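Local coordinates for surface presentation of antigens protein SpaK (Salmonella typhimurium, PDB 2FM8) that stores type III secretion effectors such as SipA, SopA, SopE and SopE2 in the bacterial cytoplasm and keeps them ready for secretion into host cells, at residues G92-G96 with E97-K101; G18-P21 with S22-G25. One frame throughout, in Å; residues are numbered along the deposited sequence.

Contact 1 (G92-G96 with E97-K101); sequences GEQNG and ELTLK
Gly-92 and Thr-99 face each other as an antiparallel hydrogen-bonded pair, N to O both ways, and the hairpin runs on to a type I' turn whose corners are Asn-95 and Gly-96. Gln-94 and Glu-97 close the turn: Gln-94 N gives a bond of 2.8 Å to Glu-97 O in the carbonyl plane, while Glu-97 N meets Gln-94 O from above its plane at 2.9 Å. Asn-95 and Gly-96 both have positive phi, easy for glycine and tolerated by asparagine.

The CD1 methyl of Leu-98 lies 3.3 Å from Gly-92 O, and the leucine packs on Met-63 and Leu-66 of helix 62-78. On the same face Glu-93 runs out extended, CG anti to the backbone N (chi1 -175°) and 3.3 Å from Glu-97 O, its aliphatic part on the sheet and its carboxylate reaching outward. On the opposite face beta-branched Thr-99, suited to an extended strand beside Trp-55 and Gln-57, sets OG1 3.6 Å from Gln-94 CB, the side chains crossing at a slant. Glu-97 brings an acceptor, OE1, to Gly-59 N.

Backbone bonds thus set the pairing; Leu-98 gives one face its apolar part, and the other is mixed, beside strand 51-57.

Contact 2 (G18-P21 with S22-G25); sequences GCDP and SLIG
Asp-20 grips Ser-22 through one carboxylate oxygen and Leu-23 through its backbone carbonyl, just after Gly-18 and Cys-19 have led the chain out of helix 6-17. Gly-18 ends that helix in a Schellman motif; its positive phi of 90° suits glycine. The small side chain of Cys-19 lies on Leu-14 of the helix and also meets an apolar side chain of another protein's chain, which suits its buried position.

At Asp-20 the side chain takes over. CG stands anti to the backbone N (chi1 178°), which carries the carboxylate forward to Ser-22. There OD1 accepts two bonds, from Ser-22 N at 2.8 Å and from Ser-22 OG at 2.9 Å, both arriving from the same face and above the carboxylate plane. The serine hydroxyl can reach back because OG sits between its own backbone N and carbonyl carbon. Two donors on OD1 restrict the carboxylate's rotation and would probably favour its charged form. Asp-20 O accepts Leu-23 N at 3.0 Å, with an N-H...O angle of 163°, and Leu-23 CG comes 4.0 Å from Asp-20 CB.

Pro-21 follows, its ring fixing phi near the helical value and needing no N-H partner at the start of a turn. Its carbonyl receives a weak bond from Ile-24 N at 3.4 Å; a water lies within hydrogen-bonding distance of both Pro-21 O and Ile-24 O. Ile-24 lays CB 3.5 Å from Pro-21 O and also touches Arg-11 of helix 6-17, while Leu-23 and Ile-24 pack on apolar side chains of that other chain.

The bond from Ser-22 N to Asp-20 OD1 makes an Asx turn, overlapping the i to i+3 bond that opens the short 3-10 segment in the loop after helix 6-17.

Overall arrangement
Contact 2 closes before contact 1 opens along the chain, and the two lie on opposite sides of its centre, with their own centres about 27 Å apart and their nearest atoms about 18 Å apart. Contact 2 belongs to the loop between helix 6-17 and strand 32-37, at the surface; contact 1 is the turn end of the hairpin at one edge of the five-stranded antiparallel sheet, where 90-94 is an outermost strand within the chain. Both approach the chain of another protein, and Leu-23 and Gly-25 make backbone hydrogen bonds to it. Contact 1 also packs on Met-78 of the second subunit, so it borders the copy of this chaperone as well as the other protein's chain.

Contact 1 (G92-G96 with E97-K101)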
loop_
_atom_site.group_PDB
_atom_site.type_symbol
_atom_site.label_atom_id
_atom_site.label_comp_id
_atom_site.label_asym_id
_atom_site.label_seq_id
_atom_site.Cartn_x
_atom_site.Cartn_y
_atom_site.Cartn_z
ATOM N N GLY A 92 -9.961 -0.379 -5.809
ATOM C CA GLY A 92 -10.145 0.948 -5.252
ATOM C C GLY A 92 -10.755 0.843 -3.856
ATOM O O GLY A 92 -10.665 -0.185 -3.191
ATOM N N GLU A 93 -11.349 1.935 -3.416
ATOM C CA GLU A 93 -11.941 2.016 -2.103
ATOM C C GLU A 93 -13.200 2.906 -2.128
ATOM O O GLU A 93 -13.147 4.036 -2.549
ATOM C CB GLU A 93 -10.930 2.567 -1.090
ATOM C CG GLU A 93 -11.521 2.535 0.326
ATOM C CD GLU A 93 -10.664 3.118 1.390
ATOM O OE1 GLU A 93 -9.603 3.676 1.075
ATOM O OE2 GLU A 93 -11.076 3.019 2.564
ATOM N N GLN A 94 -14.318 2.380 -1.662
ATOM C CA GLN A 94 -15.572 3.102 -1.658
ATOM C C GLN A 94 -16.228 2.859 -0.323
ATOM O O GLN A 94 -16.277 1.728 0.149
ATOM C CB GLN A 94 -16.524 2.607 -2.765
ATOM C CG GLN A 94 -16.326 3.247 -4.108
ATOM C CD GLN A 94 -16.850 4.659 -4.138
ATOM O OE1 GLN A 94 -18.060 4.900 -4.002
ATOM N NE2 GLN A 94 -15.943 5.610 -4.292
ATOM N N ASN A 95 -16.754 3.937 0.257
ATOM C CA ASN A 95 -17.368 3.912 1.566
ATOM C C ASN A 95 -16.543 3.184 2.631
ATOM O O ASN A 95 -17.090 2.425 3.441
ATOM C CB ASN A 95 -18.758 3.326 1.441
ATOM C CG ASN A 95 -19.611 4.103 0.468
ATOM O OD1 ASN A 95 -19.616 5.353 0.476
ATOM N ND2 ASN A 95 -20.320 3.374 -0.403
ATOM N N GLY A 96 -15.232 3.448 2.628
ATOM C CA GLY A 96 -14.298 2.809 3.577
ATOM C C GLY A 96 -14.079 1.321 3.347
ATOM O O GLY A 96 -13.595 0.612 4.222
ATOM N N GLU A 97 -14.436 0.836 2.156
ATOM C CA GLU A 97 -14.327 -0.578 1.834
ATOM C C GLU A 97 -13.483 -0.775 0.588
ATOM O O GLU A 97 -13.568 0.013 -0.336
ATOM C CB GLU A 97 -15.710 -1.169 1.610
ATOM C CG GLU A 97 -16.677 -0.967 2.773
ATOM C CD GLU A 97 -17.869 -1.970 2.778
ATOM O OE1 GLU A 97 -17.913 -2.935 1.947
ATOM O OE2 GLU A 97 -18.731 -1.788 3.667
ATOM N N LEU A 98 -12.653 -1.818 0.575
ATOM C CA LEU A 98 -11.937 -2.169 -0.624
ATOM C C LEU A 98 -12.912 -2.544 -1.752
ATOM O O LEU A 98 -13.898 -3.269 -1.528
ATOM C CB LEU A 98 -11.004 -3.334 -0.365
ATOM C CG LEU A 98 -10.000 -3.629 -1.483
ATOM C CD1 LEU A 98 -8.967 -2.515 -1.616
ATOM C CD2 LEU A 98 -9.302 -4.946 -1.115
ATOM N N THR A 99 -12.607 -2.087 -2.960
ATOM C CA THR A 99 -13.454 -2.322 -4.122
ATOM C C THR A 99 -12.708 -3.099 -5.209
ATOM O O THR A 99 -11.548 -2.820 -5.523
ATOM C CB THR A 99 -13.992 -0.967 -4.620
ATOM O OG1 THR A 99 -14.834 -0.414 -3.586
ATOM C CG2 THR A 99 -14.858 -1.135 -5.824
ATOM N N LEU A 100 -13.357 -4.128 -5.750
ATOM C CA LEU A 100 -12.831 -4.869 -6.881
ATOM C C LEU A 100 -13.527 -4.337 -8.126
ATOM O O LEU A 100 -14.750 -4.245 -8.152
ATOM C CB LEU A 100 -13.127 -6.368 -6.736
ATOM C CG LEU A 100 -12.601 -7.272 -7.865
ATOM C CD1 LEU A 100 -11.047 -7.256 -7.836
ATOM C CD2 LEU A 100 -13.152 -8.701 -7.732
ATOM N N LYS A 101 -12.760 -4.025 -9.162
ATOM C CA LYS A 101 -13.319 -3.306 -10.322
ATOM C C LYS A 101 -12.768 -3.901 -11.609
ATOM O O LYS A 101 -11.566 -4.182 -11.703
ATOM C CB LYS A 101 -12.908 -1.821 -10.336
ATOM C CG LYS A 101 -13.087 -1.056 -9.068
ATOM C CD LYS A 101 -12.841 0.466 -9.290
ATOM C CE LYS A 101 -11.396 0.863 -9.527
ATOM N NZ LYS A 101 -11.182 2.418 -9.697
#

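Contact 2 (G18-P21 with S22-G25)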
loop_
_atom_site.group_PDB
_atom_site.type_symbol
_atom_site.label_atom_id
_atom_site.label_comp_id
_atom_site.label_asym_id
_atom_site.label_seq_id
_atom_site.Cartn_x
_atom_site.Cartn_y
_atom_site.Cartn_z
ATOM N N GLY A 18 -28.859 -18.345 -17.493
ATOM C CA GLY A 18 -29.984 -19.160 -17.033
ATOM C C GLY A 18 -30.671 -18.548 -15.822
ATOM O O GLY A 18 -31.241 -19.264 -15.007
ATOM N N CYS A 19 -30.597 -17.228 -15.669
ATOM C CA CYS A 19 -31.250 -16.557 -14.536
ATOM C C CYS A 19 -32.770 -16.595 -14.643
ATOM O O CYS A 19 -33.336 -16.603 -15.743
ATOM C CB CYS A 19 -30.820 -15.099 -14.407
ATOM S SG CYS A 19 -29.088 -14.938 -13.818
ATOM N N ASP A 20 -33.403 -16.630 -13.475
ATOM C CA ASP A 20 -34.830 -16.437 -13.369
ATOM C C ASP A 20 -35.161 -14.990 -13.726
ATOM O O ASP A 20 -34.903 -14.085 -12.918
ATOM C CB ASP A 20 -35.296 -16.731 -11.944
ATOM C CG ASP A 20 -36.793 -16.502 -11.761
ATOM O OD1 ASP A 20 -37.456 -15.891 -12.641
ATOM O OD2 ASP A 20 -37.301 -16.942 -10.721
ATOM N N PRO A 21 -35.755 -14.767 -14.918
ATOM C CA PRO A 21 -36.042 -13.394 -15.363
ATOM C C PRO A 21 -37.039 -12.604 -14.462
ATOM O O PRO A 21 -37.068 -11.369 -14.525
ATOM C CB PRO A 21 -36.606 -13.594 -16.779
ATOM C CG PRO A 21 -37.185 -14.974 -16.759
ATOM C CD PRO A 21 -36.245 -15.771 -15.887
ATOM N N SER A 22 -37.799 -13.304 -13.618
ATOM C CA SER A 22 -38.672 -12.648 -12.644
ATOM C C SER A 22 -37.928 -11.872 -11.542
ATOM O O SER A 22 -38.521 -10.971 -10.931
ATOM C CB SER A 22 -39.700 -13.644 -12.043
ATOM O OG SER A 22 -39.205 -14.380 -10.928
ATOM N N LEU A 23 -36.642 -12.188 -11.310
ATOM C CA LEU A 23 -35.803 -11.477 -10.306
ATOM C C LEU A 23 -35.348 -10.079 -10.730
ATOM O O LEU A 23 -34.905 -9.272 -9.893
ATOM C CB LEU A 23 -34.556 -12.296 -9.971
ATOM C CG LEU A 23 -34.821 -13.673 -9.368
ATOM C CD1 LEU A 23 -33.534 -14.352 -8.999
ATOM C CD2 LEU A 23 -35.739 -13.565 -8.141
ATOM N N ILE A 24 -35.456 -9.823 -12.028
ATOM C CA ILE A 24 -35.025 -8.597 -12.640
ATOM C C ILE A 24 -36.088 -7.486 -12.494
ATOM O O ILE A 24 -37.174 -7.560 -13.088
ATOM C CB ILE A 24 -34.708 -8.841 -14.148
ATOM C CG1 ILE A 24 -33.640 -9.926 -14.310
ATOM C CG2 ILE A 24 -34.240 -7.540 -14.830
ATOM C CD1 ILE A 24 -33.424 -10.376 -15.756
ATOM N N GLY A 25 -35.765 -6.461 -11.708
ATOM C CA GLY A 25 -36.668 -5.341 -11.495
ATOM C C GLY A 25 -36.573 -4.280 -12.584
ATOM O O GLY A 25 -36.205 -4.566 -13.736
HETATM O O HOH W 1 -37.144 -8.670 -16.063
#